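Local coordinates for protein phospholipase C-beta (PLC-beta) (Sepia officinalis, PDB 3QR0) that is a beta-type phospholipase C, a multidomain protein that joins PH, EF-hand-like, TIM-barrel X and Y, and C2 modules in one calcium-binding chain, at residues A[142-145]-A[146-149]; A[263-267]-A[268-272]; A[312-316]-A[317-321]; A[607-610]-A[611-615]. One frame throughout, in Å; residues are numbered along the deposited sequence. Where two conformers were deposited one is given.

Contact 1 (A[142-145]-A[146-149])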
# COMPACT_ATOMS: atom_id res chain seq x y z
N TYR A 142 -8.04 -6.14 6.09
CA TYR A 142 -7.83 -5.76 4.69
C TYR A 142 -9.01 -5.00 4.09
O TYR A 142 -9.16 -4.91 2.88
CB TYR A 142 -7.47 -7.00 3.85
CG TYR A 142 -6.06 -7.43 4.16
CD1 TYR A 142 -4.99 -6.98 3.40
CD2 TYR A 142 -5.79 -8.20 5.28
CE1 TYR A 142 -3.69 -7.34 3.71
CE2 TYR A 142 -4.48 -8.56 5.60
CZ TYR A 142 -3.44 -8.13 4.81
OH TYR A 142 -2.15 -8.48 5.13
N ASN A 143 -9.84 -4.41 4.95
CA ASN A 143 -10.96 -3.62 4.48
C ASN A 143 -10.49 -2.24 3.98
O ASN A 143 -10.01 -1.41 4.75
CB ASN A 143 -12.01 -3.46 5.57
CG ASN A 143 -13.29 -2.86 5.06
OD1 ASN A 143 -13.34 -1.68 4.73
ND2 ASN A 143 -14.33 -3.67 4.99
N LEU A 144 -10.64 -2.01 2.68
CA LEU A 144 -10.12 -0.80 2.05
C LEU A 144 -10.81 0.48 2.53
O LEU A 144 -10.16 1.52 2.66
CB LEU A 144 -10.20 -0.91 0.52
CG LEU A 144 -9.24 -1.93 -0.08
CD1 LEU A 144 -9.47 -2.09 -1.58
CD2 LEU A 144 -7.78 -1.54 0.22
N LEU A 145 -12.11 0.42 2.80
CA LEU A 145 -12.79 1.58 3.36
C LEU A 145 -12.22 1.95 4.73
O LEU A 145 -11.97 3.12 4.99
CB LEU A 145 -14.30 1.35 3.45
CG LEU A 145 -15.02 1.38 2.11
CD1 LEU A 145 -16.49 1.05 2.30
CD2 LEU A 145 -14.83 2.74 1.44
N SER A 146 -12.02 0.96 5.59
CA SER A 146 -11.45 1.18 6.92
C SER A 146 -10.04 1.76 6.83
O SER A 146 -9.69 2.70 7.54
CB SER A 146 -11.42 -0.13 7.72
OG SER A 146 -10.85 0.07 9.00
N LEU A 147 -9.24 1.18 5.94
CA LEU A 147 -7.87 1.64 5.70
C LEU A 147 -7.77 3.05 5.10
O LEU A 147 -6.73 3.69 5.22
CB LEU A 147 -7.15 0.65 4.78
CG LEU A 147 -6.87 -0.72 5.39
CD1 LEU A 147 -6.31 -1.66 4.32
CD2 LEU A 147 -5.92 -0.60 6.59
N ASN A 148 -8.85 3.53 4.48
CA ASN A 148 -8.87 4.85 3.84
C ASN A 148 -9.77 5.89 4.50
O ASN A 148 -10.03 6.94 3.90
CB ASN A 148 -9.30 4.68 2.38
CG ASN A 148 -8.19 4.16 1.52
OD1 ASN A 148 -7.48 4.94 0.90
ND2 ASN A 148 -8.01 2.85 1.49
N LYS A 149 -10.20 5.65 5.73
CA LYS A 149 -11.14 6.56 6.36
C LYS A 149 -10.51 7.92 6.67
O LYS A 149 -9.30 8.04 6.88
CB LYS A 149 -11.79 5.94 7.61
CG LYS A 149 -10.87 5.66 8.76
CD LYS A 149 -11.57 4.76 9.78
CE LYS A 149 -10.61 4.17 10.78
NZ LYS A 149 -9.53 3.37 10.12
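The carbonyl oxygen Leu144 O is gripped twice by Asn148. The side-chain amide gives the stronger bond, Asn148 ND2 to Leu144 O at 2.8 Å, nearly straight and lying close to the plane of the amide, while the backbone N of Asn148 adds a weak bond to the same oxygen. Leu144 opens the short helix 144-147, which follows helix 127-141 within the PH-domain part of the chain, and Asn148 comes directly after its last residue. With CG anti to its carbonyl carbon (chi1 -77°), Asn148 folds its amide back over the turn it has just left. Asn148 N also reaches Leu145 O at 3.2 Å, approaching from above the carbonyl plane and not along a lone pair.

The start of the turn is capped by Asn143. This N-cap residue swings CG away from its own N (chi1 -170°), and Asn143 OD1 accepts from Ser146 N at 3.1 Å, the donor tilted out of the amide plane. Asn143 O takes Leu147 N at 3.0 Å, and Leu147 CG lies against that same oxygen at 3.3 Å. Asn143 ND2 turns to Lys14 O, so both ends of this amide are bonded.

Beyond the turn, Asn148 ND2 has a second partner in Glu615 and OD1 meets Thr314, while Leu144 and Leu145 rest on helix 316-319. The Lys149 chain bends at its last torsion and curls back, placing NZ 2.7 Å from Ser146 O; the same ammonium forms a salt bridge with Glu154.

Contact 2 (A[263-267]-A[268-272])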
# COMPACT_ATOMS: atom_id res chain seq x y z
N LEU A 263 -13.70 17.12 -14.35
CA LEU A 263 -14.39 15.87 -13.98
C LEU A 263 -15.71 15.80 -14.74
O LEU A 263 -16.47 16.77 -14.76
CB LEU A 263 -14.61 15.80 -12.47
CG LEU A 263 -14.97 14.43 -11.89
CD1 LEU A 263 -13.78 13.47 -11.96
CD2 LEU A 263 -15.44 14.59 -10.45
N HIS A 264 -15.98 14.65 -15.36
CA HIS A 264 -17.15 14.48 -16.24
C HIS A 264 -18.45 14.67 -15.46
O HIS A 264 -18.70 13.97 -14.48
CB HIS A 264 -17.13 13.11 -16.92
CG HIS A 264 -17.98 13.03 -18.14
ND1 HIS A 264 -19.34 12.81 -18.09
CD2 HIS A 264 -17.67 13.14 -19.46
CE1 HIS A 264 -19.83 12.79 -19.32
NE2 HIS A 264 -18.84 12.99 -20.17
N LYS A 265 -19.27 15.62 -15.90
CA LYS A 265 -20.45 16.04 -15.14
C LYS A 265 -21.66 15.10 -15.22
O LYS A 265 -22.60 15.25 -14.44
CB LYS A 265 -20.87 17.45 -15.56
CG LYS A 265 -19.81 18.51 -15.28
CD LYS A 265 -20.37 19.92 -15.46
CE LYS A 265 -19.31 20.90 -15.93
NZ LYS A 265 -18.17 21.03 -14.99
N THR A 266 -21.65 14.14 -16.14
CA THR A 266 -22.71 13.13 -16.20
C THR A 266 -22.33 11.90 -15.37
O THR A 266 -23.15 11.39 -14.61
CB THR A 266 -23.01 12.69 -17.65
OG1 THR A 266 -23.03 13.83 -18.51
CG2 THR A 266 -24.36 11.98 -17.72
N LEU A 267 -21.10 11.44 -15.53
CA LEU A 267 -20.60 10.28 -14.78
C LEU A 267 -20.49 10.60 -13.30
O LEU A 267 -20.75 9.74 -12.45
CB LEU A 267 -19.24 9.82 -15.33
CG LEU A 267 -19.21 8.95 -16.60
CD1 LEU A 267 -20.31 9.31 -17.59
CD2 LEU A 267 -17.83 9.05 -17.25
N PHE A 268 -20.09 11.84 -12.99
CA PHE A 268 -19.97 12.31 -11.61
C PHE A 268 -20.84 13.57 -11.42
O PHE A 268 -20.32 14.69 -11.46
CB PHE A 268 -18.51 12.60 -11.28
CG PHE A 268 -17.59 11.43 -11.52
CD1 PHE A 268 -17.53 10.38 -10.62
CD2 PHE A 268 -16.79 11.38 -12.66
CE1 PHE A 268 -16.69 9.30 -10.84
CE2 PHE A 268 -15.95 10.30 -12.89
CZ PHE A 268 -15.89 9.26 -11.98
N PRO A 269 -22.15 13.39 -11.22
CA PRO A 269 -23.07 14.53 -11.22
C PRO A 269 -22.69 15.61 -10.20
O PRO A 269 -22.10 15.31 -9.16
CB PRO A 269 -24.42 13.90 -10.85
CG PRO A 269 -24.28 12.45 -11.17
CD PRO A 269 -22.85 12.12 -10.95
N LEU A 270 -23.02 16.86 -10.52
CA LEU A 270 -22.80 17.97 -9.60
C LEU A 270 -23.74 17.85 -8.41
O LEU A 270 -24.83 17.30 -8.53
CB LEU A 270 -23.07 19.31 -10.30
CG LEU A 270 -22.11 19.76 -11.40
CD1 LEU A 270 -22.65 21.02 -12.07
CD2 LEU A 270 -20.73 20.00 -10.85
N TYR A 271 -23.31 18.36 -7.26
CA TYR A 271 -24.20 18.50 -6.11
C TYR A 271 -25.34 19.48 -6.42
O TYR A 271 -25.12 20.51 -7.08
CB TYR A 271 -23.44 19.00 -4.87
CG TYR A 271 -22.56 17.97 -4.21
CD1 TYR A 271 -21.22 17.88 -4.52
CD2 TYR A 271 -23.08 17.10 -3.25
CE1 TYR A 271 -20.40 16.94 -3.91
CE2 TYR A 271 -22.27 16.15 -2.62
CZ TYR A 271 -20.93 16.08 -2.96
OH TYR A 271 -20.11 15.16 -2.36
N THR A 272 -26.53 19.17 -5.94
CA THR A 272 -27.70 20.03 -6.11
C THR A 272 -28.01 20.80 -4.81
O THR A 272 -27.43 20.50 -3.76
CB THR A 272 -28.95 19.20 -6.48
OG1 THR A 272 -29.29 18.33 -5.39
CG2 THR A 272 -28.70 18.38 -7.75
O HOH W 1 -24.66 17.43 -12.94
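Phe268 packs back over the residues just before it, beginning at CB, which lies 3.5 Å from His264 O and equally near Leu267 C. Leu263 CD2 also touches this CB. One bond out, CG stays close to Leu267 C, because chi1 of -55° keeps the ring beside the backbone N and turned back along the preceding chain. The two sides of the ring then differ. CD1 runs near Leu267 O, whereas Phe268 CD2 meets the branch of Leu263, with Leu263 CG at 3.6 Å, and passes Leu267 CB at 3.9 Å. Further out, Phe268 CE2 still touches Leu263 CD1 at 4.0 Å. The leucine side chain and the aromatic one cross at about a right angle, and beyond this pair the Phe268 ring meets that of His317.

All this belongs to the loop between helices 247-257 and 273-288 of the EF-hand-like region, where 265-267 take helical backbone angles without regular helical bonding. The turn is closed by Phe268 N donating to His264 O at 2.9 Å, and the same carbonyl oxygen lies at the ring edge, near its plane. Within 263-267, His264 ND1 accepts from Thr266 N, the donor tilted from the imidazole plane, and more weakly from Leu267 N. Arg259 reaches in from outside the turn to bind the carbonyl oxygens of Leu263 and Phe268.

Past the ring, the chain extends through Pro269, whose CA directs its hydrogen at Lys265 O, 3.3 Å from CA. A water accepts from Leu270 N at 3.0 Å and donates weakly to that same lysine oxygen.

Contact 3 (A[312-316]-A[317-321])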
# COMPACT_ATOMS: atom_id res chain seq x y z
N ASN A 312 -13.67 12.74 1.91
CA ASN A 312 -12.54 11.81 1.79
C ASN A 312 -11.75 12.09 0.51
O ASN A 312 -12.32 12.19 -0.59
CB ASN A 312 -13.03 10.35 1.82
CG ASN A 312 -11.92 9.34 2.14
OD1 ASN A 312 -10.84 9.40 1.57
ND2 ASN A 312 -12.21 8.41 3.03
N LEU A 313 -10.43 12.24 0.65
CA LEU A 313 -9.57 12.53 -0.49
C LEU A 313 -9.49 11.36 -1.48
O LEU A 313 -9.26 11.57 -2.67
CB LEU A 313 -8.16 12.93 -0.02
CG LEU A 313 -7.18 11.80 0.33
CD1 LEU A 313 -6.56 11.19 -0.93
CD2 LEU A 313 -6.09 12.33 1.24
N THR A 314 -9.70 10.14 -1.00
CA THR A 314 -9.57 8.94 -1.83
C THR A 314 -10.72 8.82 -2.84
O THR A 314 -11.89 8.82 -2.44
CB THR A 314 -9.53 7.67 -0.96
OG1 THR A 314 -8.46 7.77 -0.02
CG2 THR A 314 -9.35 6.42 -1.83
N PRO A 315 -10.40 8.75 -4.15
CA PRO A 315 -11.43 8.53 -5.17
C PRO A 315 -11.92 7.09 -5.14
O PRO A 315 -11.19 6.17 -5.50
CB PRO A 315 -10.70 8.84 -6.49
CG PRO A 315 -9.25 8.70 -6.19
CD PRO A 315 -9.06 8.95 -4.73
N MET A 316 -13.16 6.91 -4.68
CA MET A 316 -13.69 5.58 -4.42
C MET A 316 -13.78 4.72 -5.68
O MET A 316 -13.55 3.51 -5.62
CB MET A 316 -15.04 5.66 -3.70
CG MET A 316 -14.92 6.16 -2.26
SD MET A 316 -13.96 5.03 -1.21
CE MET A 316 -13.36 6.15 0.06
N HIS A 317 -14.08 5.34 -6.82
CA HIS A 317 -14.15 4.61 -8.10
C HIS A 317 -12.78 4.03 -8.51
O HIS A 317 -12.73 3.03 -9.23
CB HIS A 317 -14.75 5.49 -9.22
CG HIS A 317 -13.85 6.60 -9.68
ND1 HIS A 317 -13.70 7.78 -8.99
CD2 HIS A 317 -13.05 6.70 -10.77
CE1 HIS A 317 -12.84 8.56 -9.63
NE2 HIS A 317 -12.43 7.93 -10.71
N ARG A 318 -11.70 4.66 -8.06
CA ARG A 318 -10.34 4.14 -8.29
C ARG A 318 -9.91 3.13 -7.23
O ARG A 318 -9.19 2.19 -7.53
CB ARG A 318 -9.32 5.28 -8.35
CG ARG A 318 -9.38 6.11 -9.62
CD ARG A 318 -8.04 6.79 -9.91
NE ARG A 318 -6.97 5.85 -10.28
CZ ARG A 318 -5.89 5.55 -9.54
NH1 ARG A 318 -5.67 6.11 -8.35
NH2 ARG A 318 -5.00 4.67 -10.00
N LEU A 319 -10.32 3.35 -5.98
CA LEU A 319 -9.97 2.46 -4.87
C LEU A 319 -10.60 1.08 -5.09
O LEU A 319 -9.95 0.06 -4.88
CB LEU A 319 -10.45 3.04 -3.54
CG LEU A 319 -10.13 2.23 -2.27
CD1 LEU A 319 -8.63 2.15 -2.04
CD2 LEU A 319 -10.82 2.84 -1.06
N ASP A 320 -11.86 1.09 -5.51
CA ASP A 320 -12.60 -0.13 -5.85
C ASP A 320 -11.91 -0.83 -7.02
O ASP A 320 -11.17 -0.21 -7.78
CB ASP A 320 -14.04 0.25 -6.22
CG ASP A 320 -14.96 -0.96 -6.34
OD1 ASP A 320 -14.83 -1.92 -5.56
OD2 ASP A 320 -15.84 -0.94 -7.23
N LEU A 321 -12.14 -2.13 -7.16
CA LEU A 321 -11.57 -2.89 -8.27
C LEU A 321 -12.42 -2.62 -9.50
O LEU A 321 -13.22 -3.46 -9.93
CB LEU A 321 -11.48 -4.38 -7.93
CG LEU A 321 -10.34 -5.14 -8.62
CD1 LEU A 321 -10.11 -6.48 -7.95
CD2 LEU A 321 -10.63 -5.31 -10.10
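Leu319 carries CG anti to its backbone N (chi1 -178°) and Met316 carries its own beside the N (chi1 -70°), then bends at chi2; together these torsions bring Met316 SD to 3.8 Å from Leu319 CD2. The two side chains run side by side in the same direction along one flank of the short helix 316-319, for which Pro315 is the N-cap residue. The methyl Leu319 CD2 is shared, since Thr314 CG2 meets it at 3.9 Å from the residue before the cap. Thr314 can do so because its CG2 stands anti to the backbone N, leaving OG1 turned to its partner Asn148.

Pro315 works through both its carbonyl and its ring. Pro315 O accepts from Leu319 N at 3.0 Å, and weakly from Arg318 N, so a single oxygen serves two amides at the first turn. The ring carbons divide between neighbours: Pro315 CG lies alongside Arg318 CB at 4.0 Å, and Pro315 CB touches His317 CE1 at 3.8 Å. Besides reaching back to the proline, the His317 ring also meets that of Phe268. The next helical bond runs from Asp320 N to Met316 O.

Upstream, Asn312 OD1 accepts from Thr314 N at 2.9 Å in an Asx turn just ahead of the helix. Met316 and Leu319 pack against helix 144-147, whereas Leu313 lies on strand 730-737 of the C2 domain. At the helix end, Asp320 CB sits 3.4 Å from Met316 O.

Contact 4 (A[607-610]-A[611-615])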
# COMPACT_ATOMS: atom_id res chain seq x y z
N MET A 607 9.80 1.86 -2.48
CA MET A 607 8.79 0.97 -1.90
C MET A 607 7.59 1.73 -1.34
O MET A 607 6.45 1.28 -1.50
CB MET A 607 9.40 0.06 -0.81
CG MET A 607 9.97 -1.25 -1.34
SD MET A 607 8.85 -2.17 -2.42
CE MET A 607 7.50 -2.53 -1.31
N CYS A 608 7.83 2.87 -0.71
CA CYS A 608 6.75 3.75 -0.25
C CYS A 608 5.80 4.12 -1.39
O CYS A 608 4.58 4.05 -1.22
CB CYS A 608 7.33 5.01 0.40
SG CYS A 608 8.19 4.70 1.95
N VAL A 609 6.36 4.49 -2.54
CA VAL A 609 5.56 4.86 -3.71
C VAL A 609 4.85 3.65 -4.32
O VAL A 609 3.68 3.72 -4.68
CB VAL A 609 6.45 5.53 -4.80
CG1 VAL A 609 5.69 5.72 -6.09
CG2 VAL A 609 6.98 6.87 -4.29
N ASN A 610 5.57 2.53 -4.41
CA ASN A 610 5.01 1.31 -4.97
C ASN A 610 3.77 0.85 -4.22
O ASN A 610 2.72 0.60 -4.82
CB ASN A 610 6.06 0.20 -4.96
CG ASN A 610 5.61 -1.04 -5.70
OD1 ASN A 610 5.52 -1.04 -6.93
ND2 ASN A 610 5.32 -2.10 -4.96
N LEU A 611 3.87 0.75 -2.90
CA LEU A 611 2.75 0.31 -2.08
C LEU A 611 1.60 1.33 -2.13
O LEU A 611 0.43 0.94 -2.15
CB LEU A 611 3.19 0.06 -0.64
CG LEU A 611 4.21 -1.08 -0.51
CD1 LEU A 611 4.70 -1.18 0.93
CD2 LEU A 611 3.63 -2.39 -0.98
N GLY A 612 1.95 2.61 -2.18
CA GLY A 612 0.96 3.67 -2.35
C GLY A 612 0.11 3.57 -3.60
O GLY A 612 -1.12 3.70 -3.52
N VAL A 613 0.73 3.33 -4.75
CA VAL A 613 -0.01 3.30 -6.02
C VAL A 613 -0.81 2.01 -6.20
O VAL A 613 -1.92 2.05 -6.73
CB VAL A 613 0.88 3.56 -7.27
CG1 VAL A 613 1.66 4.89 -7.11
CG2 VAL A 613 1.83 2.42 -7.53
N PHE A 614 -0.25 0.89 -5.73
CA PHE A 614 -0.91 -0.41 -5.89
C PHE A 614 -1.98 -0.70 -4.82
O PHE A 614 -2.57 -1.78 -4.83
CB PHE A 614 0.13 -1.54 -5.95
CG PHE A 614 0.75 -1.73 -7.31
CD1 PHE A 614 -0.02 -2.17 -8.38
CD2 PHE A 614 2.09 -1.45 -7.54
CE1 PHE A 614 0.53 -2.34 -9.64
CE2 PHE A 614 2.65 -1.62 -8.79
CZ PHE A 614 1.87 -2.07 -9.84
N GLU A 615 -2.24 0.24 -3.92
CA GLU A 615 -3.42 0.17 -3.07
C GLU A 615 -4.68 0.28 -3.91
O GLU A 615 -5.71 -0.33 -3.58
CB GLU A 615 -3.43 1.28 -2.01
CG GLU A 615 -4.57 1.10 -1.01
CD GLU A 615 -4.66 2.20 0.01
OE1 GLU A 615 -4.16 3.32 -0.24
OE2 GLU A 615 -5.24 1.94 1.09
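Met607 and Leu611 meet across one turn of helix 605-613, within the Y half of the TIM barrel. Four main-chain bonds hold these turns: Leu611 N donates to Met607 O at 3.0 Å, and Gly612, Val613 and Phe614 likewise each donate to the carbonyl four residues earlier, those of Cys608, Val609 and Asn610.

Among the apolar contacts, the Met607 chain is bent at both chi2 and chi3 (-50° and -63°), which hooks its methyl CE over the branch of Leu611, 3.7 Å from CG. Val609 CG1 and Val613 CG1 touch at 4.2 Å on another flank.

The polar-aromatic contact pairs Asn610 with Phe614. Asn610 OD1 lies in the plane of the phenyl ring at its edge, 3.5 Å from both Phe614 CD2 and Phe614 CE2, and the amide and ring planes stand 61° apart. ND2 of the same amide is bonded to Asn335.

Around the helix, Asn610 and Val613 lean on Trp589 of helix 586-589. Cys608 and Val613 face strands 718-725 and 730-737 of the C2 domain, so this helix of the barrel domain faces the C2 sheet.

How the contacts relate
Contact 4 is wholly buried near the centre of the chain, contacts 1 and 3 are partly buried, and contact 2 lies on the surface, its centre about 29 Å from that of contact 4. Contacts 1, 3 and 4 form a cluster where the PH, EF-hand-like, barrel and C2 parts converge, and Asn148 ties contact 1 to both contacts 3 and 4. Contact 2 joins this group through contact 3 alone, by ring packing. Regular helical bonding with apolar flanks marks contact 4, asparagine amides hold contact 1, and a proline at the N-cap position precedes the helix of contact 3, whereas contact 2 relies on an aromatic ring, one closing bond and water.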